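Local structure of putative alkaline phosphatase (Pseudomonas fluorescens, 4F1V) at residues V111-G116 and G127-G132; T153-A158 and G287-G292; A327-T330 and V335-P338. The protein binds phosphate with high affinity in the periplasm and probably delivers it to a PstSACB-type ABC transporter for import. All blocks are in the same frame, centred on the assembly; numbering follows the deposited sequence. Where two conformers were deposited one is given.

Interaction 1. Residues V111-G116 and G127-G132; sequences VQELCG and GISGSG
With CG anti to its own carbonyl carbon (chi1 -77°) and the chain extended beyond CG, Glu113 reaches straight out from helix 111-119 and sets its carboxylate against the backbone of Ile128 and Ser129. The amide of Ser129 donates to it in an almost perfectly straight bond, N to OE1 2.9 Å with an N-H...O angle of 178°. The amide does not lie in the carboxylate plane: it meets OE1 from above, 39° out of that plane. One water molecule adds a second link, donating to Glu113 OE1 at 2.7 Å and to the carbonyl O of Gly127 at 2.8 Å, which gives OE1 two donors. Lys231 bridges the two segments, with a salt bridge to Glu113 OE2 and a hydrogen bond to Ser129 OG; its charge probably favours the ionised carboxylate. Glu113 OE2 also lies beside Ile128 CG2 at 3.8 Å, the two side chains running at a slant to each other. The join ties a helix to the loop that follows it and leads into strand 138-142, in one lobe of the Venus-flytrap fold of periplasmic binding proteins. The bonded amide is that of the second residue of a type II beta turn, Ile128 to Ser131, in which Gly130 has positive phi. The Ile128 side chain also packs on Leu109 of strand 108-109.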
ATOM      1  N   VAL A 111      10.280  11.612 -14.981  1.00  4.71           N
ATOM      2  CA  VAL A 111      10.767  10.968 -13.757  1.00  5.35           C
ATOM      3  C   VAL A 111      11.821  11.803 -13.075  1.00  5.60           C
ATOM      4  O   VAL A 111      11.816  11.979 -11.835  1.00  5.56           O
ATOM      5  CB  VAL A 111      11.221   9.530 -14.065  1.00  6.89           C
ATOM      6  CG1 VAL A 111      11.969   8.922 -12.878  1.00  7.64           C
ATOM      7  CG2 VAL A 111      10.017   8.680 -14.453  1.00  8.53           C
ATOM      8  N   GLN A 112      12.729  12.410 -13.850  1.00  5.34           N
ATOM      9  CA  GLN A 112      13.738  13.244 -13.220  1.00  5.59           C
ATOM     10  C   GLN A 112      13.173  14.487 -12.575  1.00  5.12           C
ATOM     11  O   GLN A 112      13.637  14.929 -11.528  1.00  5.87           O
ATOM     12  CB  GLN A 112      14.877  13.542 -14.200  1.00  6.61           C
ATOM     13  CG  GLN A 112      15.725  12.336 -14.521  1.00  7.38           C
ATOM     14  CD  GLN A 112      16.242  11.637 -13.298  1.00  7.67           C
ATOM     15  OE1 GLN A 112      16.902  12.267 -12.457  1.00  8.10           O
ATOM     16  NE2 GLN A 112      15.919  10.371 -13.107  1.00  9.29           N
ATOM     17  N   GLU A 113      12.098  15.078 -13.187  1.00  5.33           N
ATOM     18  CA  GLU A 113      11.459  16.199 -12.523  1.00  5.32           C
ATOM     19  C   GLU A 113      10.790  15.752 -11.200  1.00  5.03           C
ATOM     20  O   GLU A 113      10.830  16.477 -10.211  1.00  5.58           O
ATOM     21  CB  GLU A 113      10.377  16.843 -13.413  1.00  5.78           C
ATOM     22  CG  GLU A 113      10.992  17.734 -14.516  1.00  6.00           C
ATOM     23  CD  GLU A 113       9.967  18.170 -15.580  1.00  6.12           C
ATOM     24  OE1 GLU A 113      10.275  19.153 -16.304  1.00  7.11           O
ATOM     25  OE2 GLU A 113       8.908  17.491 -15.699  1.00  7.43           O
ATOM     26  N   LEU A 114      10.114  14.616 -11.180  0.80  4.88           N
ATOM     27  CA  LEU A 114       9.539  14.077  -9.963  0.80  4.27           C
ATOM     28  C   LEU A 114      10.631  13.958  -8.873  0.80  4.45           C
ATOM     29  O   LEU A 114      10.449  14.392  -7.731  0.80  4.56           O
ATOM     30  CB  LEU A 114       8.902  12.719 -10.253  0.80  4.45           C
ATOM     31  CG  LEU A 114       8.302  11.997  -9.021  0.80  4.87           C
ATOM     32  CD1 LEU A 114       6.921  12.471  -8.689  0.80  6.51           C
ATOM     33  CD2 LEU A 114       8.266  10.486  -9.263  0.80  6.32           C
ATOM     34  N   CYS A 115      11.742  13.341  -9.253  1.00  4.89           N
ATOM     35  CA  CYS A 115      12.880  13.231  -8.324  1.00  4.76           C
ATOM     36  C   CYS A 115      13.295  14.613  -7.767  1.00  5.10           C
ATOM     37  O   CYS A 115      13.521  14.723  -6.573  1.00  5.35           O
ATOM     38  CB  CYS A 115      14.047  12.601  -9.058  1.00  5.10           C
ATOM     39  SG  CYS A 115      13.767  10.849  -9.520  1.00  5.42           S
ATOM     40  N   GLY A 116      13.401  15.575  -8.655  1.00  5.03           N
ATOM     41  CA  GLY A 116      13.818  16.917  -8.240  1.00  5.34           C
ATOM     42  C   GLY A 116      12.822  17.616  -7.378  1.00  4.90           C
ATOM     43  O   GLY A 116      13.207  18.358  -6.467  1.00  5.62           O
ATOM     44  N   GLY A 127       9.972  25.412 -12.947  1.00  7.23           N
ATOM     45  CA  GLY A 127      10.982  24.402 -13.133  1.00  8.17           C
ATOM     46  C   GLY A 127      10.459  23.049 -13.609  1.00  7.38           C
ATOM     47  O   GLY A 127      11.253  22.137 -13.803  1.00  9.67           O
ATOM     48  N   ILE A 128       9.161  22.919 -13.798  1.00  6.55           N
ATOM     49  CA  ILE A 128       8.508  21.774 -14.441  1.00  6.67           C
ATOM     50  C   ILE A 128       8.221  22.220 -15.855  1.00  5.99           C
ATOM     51  O   ILE A 128       7.476  23.183 -16.070  1.00  7.73           O
ATOM     52  CB  ILE A 128       7.266  21.343 -13.668  1.00  6.43           C
ATOM     53  CG1 ILE A 128       7.574  20.900 -12.232  1.00  7.11           C
ATOM     54  CG2 ILE A 128       6.548  20.259 -14.475  1.00  6.79           C
ATOM     55  CD1 ILE A 128       6.347  20.758 -11.352  1.00  7.84           C
ATOM     56  N   SER A 129       8.810  21.557 -16.860  1.00  5.85           N
ATOM     57  CA  SER A 129       8.671  22.051 -18.197  1.00  6.40           C
ATOM     58  C   SER A 129       7.243  21.920 -18.684  1.00  5.98           C
ATOM     59  O   SER A 129       6.501  20.974 -18.379  1.00  6.52           O
ATOM     60  CB  SER A 129       9.644  21.347 -19.139  1.00  6.75           C
ATOM     61  OG  SER A 129       9.300  19.997 -19.311  1.00  8.28           O
ATOM     62  N   GLY A 130       6.803  22.942 -19.479  1.00  5.27           N
ATOM     63  CA  GLY A 130       5.477  22.916 -20.057  1.00  5.61           C
ATOM     64  C   GLY A 130       4.326  23.054 -19.051  1.00  5.55           C
ATOM     65  O   GLY A 130       3.212  22.724 -19.400  1.00  7.69           O
ATOM     66  N   SER A 131       4.588  23.506 -17.841  1.00  5.80           N
ATOM     67  CA  SER A 131       3.561  23.477 -16.772  1.00  6.07           C
ATOM     68  C   SER A 131       2.513  24.569 -16.876  1.00  6.24           C
ATOM     69  O   SER A 131       1.468  24.454 -16.237  1.00  7.54           O
ATOM     70  CB  SER A 131       4.220  23.493 -15.393  1.00  7.17           C
ATOM     71  OG  SER A 131       4.705  24.797 -15.188  1.00  7.12           O
ATOM     72  N   GLY A 132       2.837  25.668 -17.544  1.00  6.06           N
ATOM     73  CA  GLY A 132       2.028  26.834 -17.576  1.00  6.85           C
ATOM     74  C   GLY A 132       1.906  27.568 -16.282  1.00  7.62           C
ATOM     75  O   GLY A 132       1.138  28.538 -16.162  1.00 10.42           O
TER
HETATM   76  O   HOH W   1      12.347  20.784 -15.989  0.60  9.55           O

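Interaction 2. Residues T153-A158 and G287-G292; sequences TRFLNA and GYPILG
The ring of Phe155 turns one face to Ile290, whose CG1 methylene sits over its centre, 3.8 Å from the centroid and 8° off the ring normal, a well-centred CH-pi contact. The two side chains run at about a right angle, so the isoleucine spreads across the face: CD1 reaches the CD2 side, 4.0 Å from that atom, while CG2 lies beside the root of the ring, 3.8 Å from Phe155 CB. Phe155 extends from helix 147-159 with CG anti to its backbone N (chi1 -178°), which carries the ring to the turn ahead of strand 291-299. At its far end the ring meets Pro289 at a slant, CE1 to CB 3.8 Å, and the carbonyl O of Pro289 approaches CE1 obliquely at 3.6 Å. Tyr283 adds an edge-to-face ring contact with Phe155. The contact thus joins a helix that begins at the phosphate pocket, where Gly147 and Thr148 lie, to the entrance of a long strand of the five-stranded sheet. Between the two segments the chemistry is mainly apolar packing and CH-pi attraction, which depends on close surface fit more than on exact bond direction.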
ATOM      1  N   THR A 153       8.771   5.633  -1.925  1.00  3.50           N
ATOM      2  CA  THR A 153      10.231   5.691  -1.781  1.00  3.26           C
ATOM      3  C   THR A 153      10.914   4.511  -2.430  1.00  3.63           C
ATOM      4  O   THR A 153      12.067   4.645  -2.856  1.00  4.05           O
ATOM      5  CB  THR A 153      10.670   5.888  -0.325  1.00  4.09           C
ATOM      6  OG1 THR A 153      10.291   4.746   0.493  1.00  4.08           O
ATOM      7  CG2 THR A 153      10.178   7.179   0.253  1.00  4.29           C
ATOM      8  N   ARG A 154      10.251   3.361  -2.613  0.80  3.58           N
ATOM      9  CA  ARG A 154      10.828   2.311  -3.478  0.80  3.91           C
ATOM     10  C   ARG A 154      11.104   2.858  -4.864  0.80  3.95           C
ATOM     11  O   ARG A 154      12.138   2.558  -5.499  0.80  4.05           O
ATOM     12  CB  ARG A 154       9.914   1.079  -3.532  0.80  3.72           C
ATOM     13  CG  ARG A 154       9.940   0.273  -2.213  0.80  2.91           C
ATOM     14  CD  ARG A 154       9.120  -1.029  -2.348  0.80  4.15           C
ATOM     15  NE  ARG A 154       8.956  -1.747  -1.122  0.80  3.73           N
ATOM     16  CZ  ARG A 154       9.926  -2.354  -0.426  0.80  3.83           C
ATOM     17  NH1 ARG A 154      11.122  -2.494  -0.947  0.80  4.84           N
ATOM     18  NH2 ARG A 154       9.604  -2.907   0.760  0.80  5.11           N
ATOM     19  N   PHE A 155      10.145   3.636  -5.410  1.00  3.95           N
ATOM     20  CA  PHE A 155      10.273   4.159  -6.784  1.00  3.84           C
ATOM     21  C   PHE A 155      11.415   5.192  -6.827  1.00  3.88           C
ATOM     22  O   PHE A 155      12.301   5.166  -7.694  1.00  4.61           O
ATOM     23  CB  PHE A 155       8.948   4.760  -7.252  1.00  3.87           C
ATOM     24  CG  PHE A 155       9.026   5.268  -8.663  1.00  4.34           C
ATOM     25  CD1 PHE A 155       8.941   4.366  -9.716  1.00  4.69           C
ATOM     26  CD2 PHE A 155       9.169   6.601  -9.001  1.00  5.10           C
ATOM     27  CE1 PHE A 155       8.991   4.773 -11.039  1.00  5.18           C
ATOM     28  CE2 PHE A 155       9.240   7.036 -10.324  1.00  5.74           C
ATOM     29  CZ  PHE A 155       9.145   6.117 -11.332  1.00  5.71           C
ATOM     30  N   LEU A 156      11.428   6.139  -5.867  1.00  3.83           N
ATOM     31  CA  LEU A 156      12.474   7.153  -5.836  1.00  3.94           C
ATOM     32  C   LEU A 156      13.859   6.492  -5.671  1.00  4.14           C
ATOM     33  O   LEU A 156      14.841   6.897  -6.308  1.00  4.66           O
ATOM     34  CB  LEU A 156      12.220   8.150  -4.713  1.00  4.41           C
ATOM     35  CG  LEU A 156      10.895   8.915  -4.768  1.00  5.17           C
ATOM     36  CD1 LEU A 156      10.811   9.827  -3.547  1.00  6.89           C
ATOM     37  CD2 LEU A 156      10.718   9.702  -6.066  1.00  6.51           C
ATOM     38  N   ASN A 157      13.942   5.465  -4.808  1.00  4.24           N
ATOM     39  CA  ASN A 157      15.189   4.760  -4.580  1.00  4.32           C
ATOM     40  C   ASN A 157      15.700   4.133  -5.907  1.00  4.34           C
ATOM     41  O   ASN A 157      16.895   4.112  -6.173  1.00  5.50           O
ATOM     42  CB  ASN A 157      14.983   3.712  -3.478  1.00  4.10           C
ATOM     43  CG  ASN A 157      16.140   2.769  -3.345  1.00  4.97           C
ATOM     44  OD1 ASN A 157      16.134   1.668  -3.907  1.00  5.49           O
ATOM     45  ND2 ASN A 157      17.156   3.162  -2.576  1.00  5.67           N
ATOM     46  N   ALA A 158      14.775   3.616  -6.703  1.00  4.27           N
ATOM     47  CA  ALA A 158      15.128   2.929  -7.919  1.00  5.04           C
ATOM     48  C   ALA A 158      15.483   3.864  -9.097  1.00  4.52           C
ATOM     49  O   ALA A 158      16.213   3.466  -9.990  1.00  6.49           O
ATOM     50  CB  ALA A 158      13.995   2.027  -8.369  1.00  5.71           C
ATOM     51  N   GLY A 287       2.956   2.203 -19.768  1.00  8.04           N
ATOM     52  CA  GLY A 287       1.957   2.604 -18.816  1.00  7.36           C
ATOM     53  C   GLY A 287       2.518   3.556 -17.741  1.00  6.39           C
ATOM     54  O   GLY A 287       3.495   4.255 -17.956  1.00  8.64           O
ATOM     55  N   TYR A 288       1.798   3.591 -16.618  1.00  5.08           N
ATOM     56  CA  TYR A 288       2.175   4.482 -15.526  1.00  4.68           C
ATOM     57  C   TYR A 288       3.241   3.794 -14.640  1.00  4.31           C
ATOM     58  O   TYR A 288       3.080   2.607 -14.311  1.00  4.76           O
ATOM     59  CB  TYR A 288       0.933   4.792 -14.689  1.00  4.64           C
ATOM     60  CG  TYR A 288       1.200   5.783 -13.587  1.00  3.93           C
ATOM     61  CD1 TYR A 288       1.225   7.153 -13.868  1.00  4.56           C
ATOM     62  CD2 TYR A 288       1.422   5.378 -12.261  1.00  4.33           C
ATOM     63  CE1 TYR A 288       1.452   8.096 -12.864  1.00  4.17           C
ATOM     64  CE2 TYR A 288       1.646   6.304 -11.249  1.00  4.51           C
ATOM     65  CZ  TYR A 288       1.665   7.678 -11.538  1.00  4.03           C
ATOM     66  OH  TYR A 288       1.823   8.630 -10.580  1.00  4.26           O
ATOM     67  N   PRO A 289       4.289   4.486 -14.237  1.00  4.45           N
ATOM     68  CA  PRO A 289       5.458   3.764 -13.692  1.00  4.39           C
ATOM     69  C   PRO A 289       5.418   3.469 -12.200  1.00  4.27           C
ATOM     70  O   PRO A 289       6.190   2.639 -11.737  1.00  5.31           O
ATOM     71  CB  PRO A 289       6.636   4.668 -14.054  1.00  5.52           C
ATOM     72  CG  PRO A 289       6.048   6.046 -14.106  1.00  5.68           C
ATOM     73  CD  PRO A 289       4.696   5.863 -14.711  1.00  5.54           C
ATOM     74  N   ILE A 290       4.628   4.229 -11.382  1.00  3.65           N
ATOM     75  CA  ILE A 290       4.715   4.104  -9.937  1.00  3.87           C
ATOM     76  C   ILE A 290       3.617   3.231  -9.405  1.00  3.75           C
ATOM     77  O   ILE A 290       2.406   3.595  -9.490  1.00  4.02           O
ATOM     78  CB  ILE A 290       4.680   5.464  -9.192  1.00  3.68           C
ATOM     79  CG1 ILE A 290       5.435   6.583  -9.951  1.00  4.70           C
ATOM     80  CG2 ILE A 290       5.257   5.280  -7.790  1.00  4.61           C
ATOM     81  CD1 ILE A 290       5.363   7.926  -9.267  1.00  5.87           C
ATOM     82  N   LEU A 291       3.935   2.055  -8.868  1.00  3.41           N
ATOM     83  CA  LEU A 291       2.936   1.054  -8.490  1.00  3.72           C
ATOM     84  C   LEU A 291       3.522   0.135  -7.391  1.00  3.29           C
ATOM     85  O   LEU A 291       4.734   0.112  -7.129  1.00  3.95           O
ATOM     86  CB  LEU A 291       2.419   0.255  -9.684  1.00  3.91           C
ATOM     87  CG  LEU A 291       3.302  -0.903 -10.177  1.00  3.89           C
ATOM     88  CD1 LEU A 291       2.658  -1.544 -11.402  1.00  5.28           C
ATOM     89  CD2 LEU A 291       4.734  -0.499 -10.516  1.00  4.25           C
ATOM     90  N   GLY A 292       2.630  -0.692  -6.822  1.00  3.50           N
ATOM     91  CA  GLY A 292       3.023  -1.765  -5.897  1.00  3.73           C
ATOM     92  C   GLY A 292       1.804  -2.450  -5.351  1.00  3.32           C
ATOM     93  O   GLY A 292       0.726  -2.367  -5.969  1.00  3.54           O
TER

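Interaction 3. Residues A327-T330 and V335-P338; sequences AAIT and VPLP
The loop 335-338 doubles back past the short helix 326-331, bringing the CA atoms of Ile329 and Pro336 to 6.2 Å and those of Thr330 and Val335 to 6.1 Å. Contact is made by two neighbouring side chains of the helix against Pro336 and the peptide link before it. Ile329 points at the loop and touches it with its branched methyl: CG2, anti to the backbone N and beside the carbonyl carbon, rests against the peptide link into the proline, 3.6 Å from Pro336 N and 3.8 Å from Val335 C. The same methyl lies 3.9 Å from Pro336 CD, so it spans the proline nitrogen and the ring carbon bonded to it. Thr330 arrives from next to it and crosses the proline at a slant, its CG2 3.9 Å from Pro336 CG. Thr330 and Pro336 each have two conformers, and the distances to the ring carbons hold for one arrangement of them. The segments belong to the connection between two successive helices, 326-331 and 339-349, with four residues between them and Pro338 at the N-cap of the second. In one conformer of Thr330 (chi1 70°) the hydroxyl donates to the carbonyl O of Ala327, OG1 to O 2.7 Å and 19° from the carbonyl plane, consistent with holding the methyl toward the proline. The CB of Val335 points away from the helix, and its side chain touches Ser248 and Ile251 of helix 248-252. Ile329 also packs on Leu14 of helix 12-15 and on Phe334.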
ATOM      1  N   ALA A 327     -15.150  -6.238  -8.184  1.00  4.82           N
ATOM      2  CA  ALA A 327     -15.815  -5.019  -8.630  1.00  5.40           C
ATOM      3  C   ALA A 327     -15.540  -3.852  -7.652  1.00  5.03           C
ATOM      4  O   ALA A 327     -15.201  -2.733  -8.086  1.00  5.67           O
ATOM      5  CB  ALA A 327     -17.307  -5.219  -8.827  1.00  6.67           C
ATOM      6  N   ALA A 328     -15.642  -4.125  -6.344  1.00  5.40           N
ATOM      7  CA  ALA A 328     -15.345  -3.099  -5.334  1.00  5.16           C
ATOM      8  C   ALA A 328     -13.887  -2.657  -5.399  1.00  4.39           C
ATOM      9  O   ALA A 328     -13.583  -1.479  -5.193  1.00  4.82           O
ATOM     10  CB  ALA A 328     -15.668  -3.625  -3.942  1.00  5.78           C
ATOM     11  N   ILE A 329     -12.978  -3.595  -5.657  1.00  4.18           N
ATOM     12  CA  ILE A 329     -11.564  -3.267  -5.840  1.00  3.56           C
ATOM     13  C   ILE A 329     -11.419  -2.208  -6.928  1.00  3.81           C
ATOM     14  O   ILE A 329     -10.757  -1.169  -6.737  1.00  4.13           O
ATOM     15  CB  ILE A 329     -10.772  -4.549  -6.072  1.00  3.84           C
ATOM     16  CG1 ILE A 329     -10.711  -5.400  -4.796  1.00  4.09           C
ATOM     17  CG2 ILE A 329      -9.376  -4.228  -6.593  1.00  3.78           C
ATOM     18  CD1 ILE A 329     -10.240  -6.821  -4.975  1.00  4.44           C
ATOM     19  N   THR A 330     -12.011  -2.452  -8.109  1.00  4.27           N
ATOM     20  CA  THR A 330     -11.899  -1.491  -9.196  0.70  4.13           C
ATOM     21  C   THR A 330     -12.549  -0.135  -8.847  1.00  4.30           C
ATOM     22  O   THR A 330     -12.037   0.918  -9.254  1.00  4.67           O
ATOM     23  CB  THR A 330     -12.488  -2.000 -10.521  0.70  3.85           C
ATOM     24  OG1 THR A 330     -13.974  -2.071 -10.436  0.70  3.74           O
ATOM     25  CG2 THR A 330     -11.958  -3.362 -10.967  0.70  4.84           C
ATOM     26  N   VAL A 335      -6.306  -2.515  -8.478  1.00  3.78           N
ATOM     27  CA  VAL A 335      -6.201  -3.586  -9.478  1.00  3.95           C
ATOM     28  C   VAL A 335      -6.445  -4.944  -8.820  1.00  3.87           C
ATOM     29  O   VAL A 335      -5.690  -5.345  -7.913  1.00  4.15           O
ATOM     30  CB  VAL A 335      -4.801  -3.570 -10.146  1.00  4.19           C
ATOM     31  CG1 VAL A 335      -4.694  -4.669 -11.178  1.00  5.15           C
ATOM     32  CG2 VAL A 335      -4.495  -2.232 -10.798  1.00  5.96           C
ATOM     33  N   PRO A 336      -7.446  -5.686  -9.274  0.75  4.07           N
ATOM     34  CA  PRO A 336      -7.654  -7.068  -8.787  0.75  3.95           C
ATOM     35  C   PRO A 336      -6.453  -7.954  -9.082  0.75  4.48           C
ATOM     36  O   PRO A 336      -5.664  -7.735 -10.029  0.75  4.37           O
ATOM     37  CB  PRO A 336      -8.868  -7.537  -9.587  0.75  4.45           C
ATOM     38  CG  PRO A 336      -9.596  -6.260  -9.907  0.75  4.69           C
ATOM     39  CD  PRO A 336      -8.541  -5.249 -10.211  0.75  4.51           C
ATOM     40  N   LEU A 337      -6.274  -8.965  -8.241  1.00  4.97           N
ATOM     41  CA  LEU A 337      -5.258  -9.949  -8.506  1.00  4.96           C
ATOM     42  C   LEU A 337      -5.696 -10.879  -9.629  1.00  5.59           C
ATOM     43  O   LEU A 337      -6.887 -11.251  -9.744  1.00  6.32           O
ATOM     44  CB  LEU A 337      -4.973 -10.830  -7.275  1.00  5.79           C
ATOM     45  CG  LEU A 337      -4.499 -10.010  -6.037  1.00  5.88           C
ATOM     46  CD1 LEU A 337      -4.170 -10.947  -4.894  1.00  6.55           C
ATOM     47  CD2 LEU A 337      -3.339  -9.077  -6.331  1.00  8.10           C
ATOM     48  N   PRO A 338      -4.749 -11.312 -10.497  0.75  6.30           N
ATOM     49  CA  PRO A 338      -5.001 -12.322 -11.511  0.75  7.67           C
ATOM     50  C   PRO A 338      -5.642 -13.565 -10.904  0.75  6.10           C
ATOM     51  O   PRO A 338      -5.414 -14.005  -9.787  0.75  5.70           O
ATOM     52  CB  PRO A 338      -3.622 -12.591 -12.106  0.75  7.84           C
ATOM     53  CG  PRO A 338      -2.853 -11.311 -11.934  0.75  8.51           C
ATOM     54  CD  PRO A 338      -3.372 -10.794 -10.595  0.75  6.56           C
TER

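Overall arrangement
Along the chain the three contacts follow in series. Interactions 1 and 2, with centres 16 Å apart, form one continuous packed region: Leu114 of helix 111-119 puts CD2 3.7 Å from Phe155 CE2 and 3.9 Å from Ile290 CD1. Interaction 2 then leads into strand 291-299, which runs next to strand 85-94 in the five-stranded sheet; the backbone of Val335 in interaction 3 hydrogen-bonds to Gly92 of the latter strand. Interaction 3 lies apart, its nearest atoms about 7 Å from interaction 2 and about 18 Å from interaction 1. The Ile290 side chain is about 13 Å from the bound hydrogenphosphate, so interaction 2 lies near, but does not line, the phosphate pocket.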